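PDB 6VTJ: Non-ribosomal peptide synthetase from Methanobrevibacter ruminantium, which probably carries a peptide on a 4'-phosphopantetheine-bearing carrier domain and releases it reductively through an NAD(P)H-dependent reductase domain. Local coordinates for residues H141-F146 with G152-M157; N175-E180 with M322-D327. All coordinates share one frame; numbering follows the deposited sequence.

Contact 1: H141-F146 with G152-M157; sequences HILYEF and GKIYCM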
loop_
_atom_site.group_PDB
_atom_site.type_symbol
_atom_site.label_atom_id
_atom_site.label_comp_id
_atom_site.label_asym_id
_atom_site.label_seq_id
_atom_site.Cartn_x
_atom_site.Cartn_y
_atom_site.Cartn_z
ATOM N N HIS A 141 15.115 -1.850 -0.278
ATOM C CA HIS A 141 15.617 -2.034 1.072
ATOM C C HIS A 141 15.663 -3.493 1.471
ATOM O O HIS A 141 16.521 -3.877 2.271
ATOM C CB HIS A 141 14.771 -1.213 2.027
ATOM C CG HIS A 141 15.082 0.246 1.957
ATOM N ND1 HIS A 141 14.339 1.129 1.205
ATOM C CD2 HIS A 141 16.097 0.965 2.495
ATOM C CE1 HIS A 141 14.858 2.341 1.318
ATOM N NE2 HIS A 141 15.935 2.265 2.082
ATOM N N ILE A 142 14.767 -4.322 0.919
ATOM C CA ILE A 142 14.948 -5.769 1.040
ATOM C C ILE A 142 16.276 -6.187 0.410
ATOM O O ILE A 142 17.011 -7.002 0.969
ATOM C CB ILE A 142 13.769 -6.534 0.414
ATOM C CG1 ILE A 142 12.468 -6.280 1.202
ATOM C CG2 ILE A 142 14.112 -8.034 0.308
ATOM C CD1 ILE A 142 11.211 -6.922 0.601
ATOM N N LEU A 143 16.608 -5.630 -0.758
ATOM C CA LEU A 143 17.875 -5.979 -1.395
ATOM C C LEU A 143 19.052 -5.509 -0.544
ATOM O O LEU A 143 20.036 -6.242 -0.347
ATOM C CB LEU A 143 17.936 -5.369 -2.795
ATOM C CG LEU A 143 19.304 -5.259 -3.472
ATOM C CD1 LEU A 143 19.864 -6.650 -3.687
ATOM C CD2 LEU A 143 19.192 -4.524 -4.797
ATOM N N TYR A 144 18.973 -4.282 -0.046
ATOM C CA TYR A 144 19.981 -3.770 0.878
ATOM C C TYR A 144 20.201 -4.714 2.056
ATOM O O TYR A 144 21.327 -5.155 2.312
ATOM C CB TYR A 144 19.558 -2.396 1.372
ATOM C CG TYR A 144 20.574 -1.732 2.263
ATOM C CD1 TYR A 144 21.729 -1.178 1.729
ATOM C CD2 TYR A 144 20.375 -1.650 3.635
ATOM C CE1 TYR A 144 22.661 -0.570 2.526
ATOM C CE2 TYR A 144 21.301 -1.037 4.444
ATOM C CZ TYR A 144 22.446 -0.493 3.883
ATOM O OH TYR A 144 23.391 0.119 4.677
ATOM N N GLU A 145 19.127 -5.057 2.776
ATOM C CA GLU A 145 19.293 -5.905 3.952
ATOM C C GLU A 145 19.767 -7.300 3.579
ATOM O O GLU A 145 20.485 -7.940 4.360
ATOM C CB GLU A 145 17.992 -6.005 4.752
ATOM C CG GLU A 145 17.530 -4.702 5.376
ATOM C CD GLU A 145 18.502 -4.137 6.418
ATOM O OE1 GLU A 145 19.201 -4.928 7.106
ATOM O OE2 GLU A 145 18.550 -2.886 6.545
ATOM N N PHE A 146 19.373 -7.806 2.411
ATOM C CA PHE A 146 19.846 -9.126 2.014
ATOM C C PHE A 146 21.353 -9.100 1.808
ATOM O O PHE A 146 22.070 -9.984 2.276
ATOM C CB PHE A 146 19.134 -9.601 0.744
ATOM C CG PHE A 146 19.520 -10.995 0.324
ATOM C CD1 PHE A 146 20.657 -11.216 -0.451
ATOM C CD2 PHE A 146 18.768 -12.092 0.730
ATOM C CE1 PHE A 146 21.023 -12.516 -0.827
ATOM C CE2 PHE A 146 19.132 -13.390 0.356
ATOM C CZ PHE A 146 20.259 -13.597 -0.423
ATOM N N GLY A 152 23.502 -15.769 0.608
ATOM C CA GLY A 152 23.269 -16.302 -0.720
ATOM C C GLY A 152 23.280 -15.254 -1.818
ATOM O O GLY A 152 23.784 -14.139 -1.661
ATOM N N LYS A 153 22.732 -15.644 -2.963
ATOM C CA LYS A 153 22.581 -14.775 -4.122
ATOM C C LYS A 153 21.168 -14.208 -4.154
ATOM O O LYS A 153 20.229 -14.829 -3.650
ATOM C CB LYS A 153 22.836 -15.541 -5.420
ATOM C CG LYS A 153 24.283 -15.864 -5.720
ATOM C CD LYS A 153 24.471 -16.148 -7.200
ATOM C CE LYS A 153 23.601 -17.308 -7.649
ATOM N NZ LYS A 153 23.976 -17.777 -9.017
ATOM N N ILE A 154 21.012 -13.042 -4.775
ATOM C CA ILE A 154 19.694 -12.439 -4.939
ATOM C C ILE A 154 19.501 -12.036 -6.401
ATOM O O ILE A 154 20.251 -11.211 -6.936
ATOM C CB ILE A 154 19.492 -11.243 -3.993
ATOM C CG1 ILE A 154 18.076 -10.686 -4.134
ATOM C CG2 ILE A 154 20.509 -10.140 -4.242
ATOM C CD1 ILE A 154 17.668 -9.826 -2.963
ATOM N N TYR A 155 18.511 -12.639 -7.044
ATOM C CA TYR A 155 18.090 -12.301 -8.394
ATOM C C TYR A 155 17.001 -11.242 -8.318
ATOM O O TYR A 155 15.992 -11.449 -7.646
ATOM C CB TYR A 155 17.528 -13.535 -9.099
ATOM C CG TYR A 155 18.512 -14.667 -9.309
ATOM C CD1 TYR A 155 18.917 -15.474 -8.251
ATOM C CD2 TYR A 155 19.018 -14.943 -10.581
ATOM C CE1 TYR A 155 19.814 -16.527 -8.452
ATOM C CE2 TYR A 155 19.912 -15.986 -10.792
ATOM C CZ TYR A 155 20.306 -16.773 -9.722
ATOM O OH TYR A 155 21.188 -17.805 -9.929
ATOM N N CYS A 156 17.172 -10.141 -9.036
ATOM C CA CYS A 156 16.216 -9.036 -8.988
ATOM C C CYS A 156 15.579 -8.898 -10.357
ATOM O O CYS A 156 16.265 -8.556 -11.323
ATOM C CB CYS A 156 16.893 -7.730 -8.582
ATOM S SG CYS A 156 17.810 -7.832 -7.043
ATOM N N MET A 157 14.277 -9.140 -10.438
ATOM C CA MET A 157 13.576 -9.051 -11.714
ATOM C C MET A 157 13.008 -7.647 -11.910
ATOM O O MET A 157 12.214 -7.176 -11.090
ATOM C CB MET A 157 12.462 -10.087 -11.802
ATOM C CG MET A 157 11.979 -10.295 -13.226
ATOM S SD MET A 157 10.409 -11.174 -13.333
ATOM C CE MET A 157 10.888 -12.786 -12.745
#

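Contact 2: N175-E180 with M322-D327; sequences NDYFDE and MSRYSD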
loop_
_atom_site.group_PDB
_atom_site.type_symbol
_atom_site.label_atom_id
_atom_site.label_comp_id
_atom_site.label_asym_id
_atom_site.label_seq_id
_atom_site.Cartn_x
_atom_site.Cartn_y
_atom_site.Cartn_z
ATOM N N ASN A 175 22.374 3.265 -6.173
ATOM C CA ASN A 175 23.133 4.462 -5.811
ATOM C C ASN A 175 22.219 5.600 -5.367
ATOM O O ASN A 175 22.616 6.427 -4.540
ATOM C CB ASN A 175 24.002 4.903 -6.984
ATOM C CG ASN A 175 25.197 3.998 -7.189
ATOM O OD1 ASN A 175 25.776 3.474 -6.230
ATOM N ND2 ASN A 175 25.575 3.810 -8.444
ATOM N N ASP A 176 21.005 5.663 -5.913
ATOM C CA ASP A 176 20.015 6.631 -5.446
ATOM C C ASP A 176 19.741 6.494 -3.952
ATOM O O ASP A 176 19.603 7.501 -3.244
ATOM C CB ASP A 176 18.716 6.444 -6.225
ATOM C CG ASP A 176 18.425 7.589 -7.131
ATOM O OD1 ASP A 176 19.140 8.604 -7.006
ATOM O OD2 ASP A 176 17.494 7.476 -7.968
ATOM N N TYR A 177 19.623 5.256 -3.461
ATOM C CA TYR A 177 19.162 5.029 -2.092
ATOM C C TYR A 177 20.273 4.788 -1.076
ATOM O O TYR A 177 20.033 4.939 0.125
ATOM C CB TYR A 177 18.208 3.826 -2.053
ATOM C CG TYR A 177 16.777 4.149 -2.435
ATOM C CD1 TYR A 177 15.930 4.787 -1.539
ATOM C CD2 TYR A 177 16.271 3.807 -3.690
ATOM C CE1 TYR A 177 14.612 5.086 -1.879
ATOM C CE2 TYR A 177 14.959 4.094 -4.037
ATOM C CZ TYR A 177 14.133 4.736 -3.121
ATOM O OH TYR A 177 12.826 5.033 -3.442
ATOM N N PHE A 178 21.461 4.375 -1.499
ATOM C CA PHE A 178 22.460 3.902 -0.554
ATOM C C PHE A 178 23.650 4.844 -0.489
ATOM O O PHE A 178 24.093 5.389 -1.509
ATOM C CB PHE A 178 22.991 2.512 -0.904
ATOM C CG PHE A 178 21.944 1.462 -1.057
ATOM C CD1 PHE A 178 20.659 1.641 -0.557
ATOM C CD2 PHE A 178 22.263 0.263 -1.695
ATOM C CE1 PHE A 178 19.703 0.666 -0.698
ATOM C CE2 PHE A 178 21.307 -0.731 -1.840
ATOM C CZ PHE A 178 20.014 -0.515 -1.343
ATOM N N ASP A 179 24.174 4.985 0.730
ATOM C CA ASP A 179 25.502 5.549 0.940
ATOM C C ASP A 179 26.581 4.607 0.425
ATOM O O ASP A 179 27.455 5.019 -0.349
ATOM C CB ASP A 179 25.717 5.833 2.426
ATOM C CG ASP A 179 24.818 6.934 2.950
ATOM O OD1 ASP A 179 24.582 7.922 2.211
ATOM O OD2 ASP A 179 24.350 6.800 4.105
ATOM N N GLU A 180 26.539 3.340 0.853
ATOM C CA GLU A 180 27.438 2.329 0.311
ATOM C C GLU A 180 27.229 2.175 -1.185
ATOM O O GLU A 180 26.099 2.231 -1.686
ATOM C CB GLU A 180 27.203 0.954 0.950
ATOM C CG GLU A 180 27.360 0.865 2.425
ATOM C CD GLU A 180 26.023 0.814 3.089
ATOM O OE1 GLU A 180 25.146 1.578 2.647
ATOM O OE2 GLU A 180 25.841 0.022 4.029
ATOM N N MET A 322 7.353 3.811 6.165
ATOM C CA MET A 322 7.885 5.147 6.412
ATOM C C MET A 322 9.409 5.174 6.257
ATOM O O MET A 322 10.063 4.158 6.002
ATOM C CB MET A 322 7.457 5.627 7.803
ATOM C CG MET A 322 5.993 6.101 7.821
ATOM S SD MET A 322 5.784 7.656 6.926
ATOM C CE MET A 322 4.884 7.221 5.412
ATOM N N SER A 323 9.965 6.367 6.443
ATOM C CA SER A 323 11.373 6.636 6.166
ATOM C C SER A 323 12.301 5.816 7.052
ATOM O O SER A 323 11.947 5.417 8.171
ATOM C CB SER A 323 11.664 8.122 6.377
ATOM O OG SER A 323 10.609 8.882 5.841
ATOM N N ARG A 324 13.515 5.597 6.539
ATOM C CA ARG A 324 14.533 4.843 7.266
ATOM C C ARG A 324 14.721 5.388 8.670
ATOM O O ARG A 324 14.740 6.607 8.893
ATOM C CB ARG A 324 15.879 4.875 6.535
ATOM C CG ARG A 324 15.910 4.044 5.275
ATOM C CD ARG A 324 17.318 3.657 4.880
ATOM N NE ARG A 324 18.133 4.794 4.435
ATOM C CZ ARG A 324 18.504 5.005 3.174
ATOM N NH1 ARG A 324 18.108 4.171 2.224
ATOM N NH2 ARG A 324 19.263 6.054 2.854
ATOM N N TYR A 325 14.856 4.464 9.615
ATOM C CA TYR A 325 15.196 4.836 10.981
ATOM C C TYR A 325 16.579 5.475 11.056
ATOM O O TYR A 325 16.792 6.440 11.810
ATOM C CB TYR A 325 15.133 3.602 11.879
ATOM C CG TYR A 325 15.399 3.914 13.332
ATOM C CD1 TYR A 325 14.463 4.608 14.091
ATOM C CD2 TYR A 325 16.584 3.527 13.947
ATOM C CE1 TYR A 325 14.703 4.904 15.442
ATOM C CE2 TYR A 325 16.831 3.814 15.296
ATOM C CZ TYR A 325 15.891 4.494 16.034
ATOM O OH TYR A 325 16.129 4.773 17.366
ATOM N N SER A 326 17.524 4.970 10.257
ATOM C CA SER A 326 18.913 5.387 10.404
ATOM C C SER A 326 19.098 6.843 10.016
ATOM O O SER A 326 19.721 7.610 10.751
ATOM C CB SER A 326 19.830 4.491 9.568
ATOM O OG SER A 326 19.466 4.501 8.189
ATOM N N ASP A 327 18.540 7.252 8.880
ATOM C CA ASP A 327 18.843 8.574 8.340
ATOM C C ASP A 327 17.636 9.338 7.810
ATOM O O ASP A 327 17.826 10.408 7.213
ATOM C CB ASP A 327 19.881 8.453 7.210
ATOM C CG ASP A 327 19.422 7.531 6.079
ATOM O OD1 ASP A 327 18.228 7.103 6.040
ATOM O OD2 ASP A 327 20.281 7.216 5.219
#

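Contact 1: H141-F146 with G152-M157
Helix 141-146 and strand 154-157 run almost antiparallel, at 167°, with axes 10.4 Å apart at their closest, and L143 and I154 bring their CA atoms to 7.6 Å. L143 and F146, one turn apart on the helix, lie against I154. The contact is mostly apolar and rests on a few buried side chains.

I154 points toward the helix and is its main partner on the strand. Its CG2 meets L143 CD1 at 3.6 Å, and its CD1 reaches both L143 CD1 and the root of the F146 side chain. L143 and I154 cross at a slant. The same L143 methyl, CD1, also touches C156 SG at 4.1 Å, so it spans two strand residues that face the helix.

F146 and I154 run past each other in opposite directions. F146 has CG anti to its backbone N (chi1 -177°), which sends the ring toward the start of the strand. I154 CB lies 4.1 Å from the centroid of the F146 ring, 29° off the ring normal, an off-centre CH-pi contact. The far end of the ring lies against two backbone carbonyls. F146 CE1 comes to 3.3 Å from G152 O, which sits at the ring edge near its plane. F146 CZ is 3.5 Å from K153 O. G152 O also accepts a hydrogen bond from R189.

This is the helix-to-second-strand packing of a beta-alpha-beta unit: strand 129-132, helix 137-149, strand 154-158. The order and the parallel strands fit the Rossmann-type fold of the reductase domain. L131 and V129 of strand 129-132 extend the apolar layer under L143, F146 and I154. On its other neighbouring strand, I154 touches I190 of 190-194.

Contact 2: N175-E180 with M322-D327
The guanidinium of R324 holds the carbonyl oxygen of Y177 end-on. NH1 and NH2 both donate to Y177 O, at 2.9 Å from NH1 and 3.0 Å from NH2. Each bond is bent at the hydrogen, 141° and 137°. NH2 comes nearly in line with the C=O bond; NH1 approaches at a slant, tilted from the carbonyl plane. An arginine thus takes up a carbonyl at the C-terminal end of a helix, just before F178 leaves helical geometry. That helix end would favour its positive charge.

R324 NE bonds D327 OD1 at 2.8 Å and NH2 bonds D327 OD2, a side-on salt bridge that limits rotation. The bend at chi3 (-68°) turns the chain end to meet both partners. NH1 also bonds H141, and D327 OD1 bonds V329 N.

D179 OD2 stands 4.2 Å from D327 OD2 but 5.3 Å from R324 NH2, without contact. The guanidinium may partly ease these like charges.

R324 NH1 lies off the Y177 ring edge, near its plane. The Y177 hydroxyl bonds K332 N, and its ring packs on F137 and I140 of helix 137-149. The bonds to Y177 O tie the end of helix 166-177 to the loop after strand 313-322; R324 also touches I366 and D367 of helix 366-376.

Contact 1 is a buried apolar layer between neighbouring elements of one beta-alpha-beta unit. Contact 2 is partly buried and polar, and it joins parts of the chain far apart in sequence. The two share no segment, but they touch, and helix 137-149 is the bridge. Its inner side packs on the strand in contact 1. Other residues of it reach contact 2: H141 NE2 is 2.9 Å from R324 NH1, a probable hydrogen bond, and Y144 packs on F178 and probably bonds E180. Apolar packing thus serves next to the sheet, while charge and backbone bonding serve at a helix end and a loop.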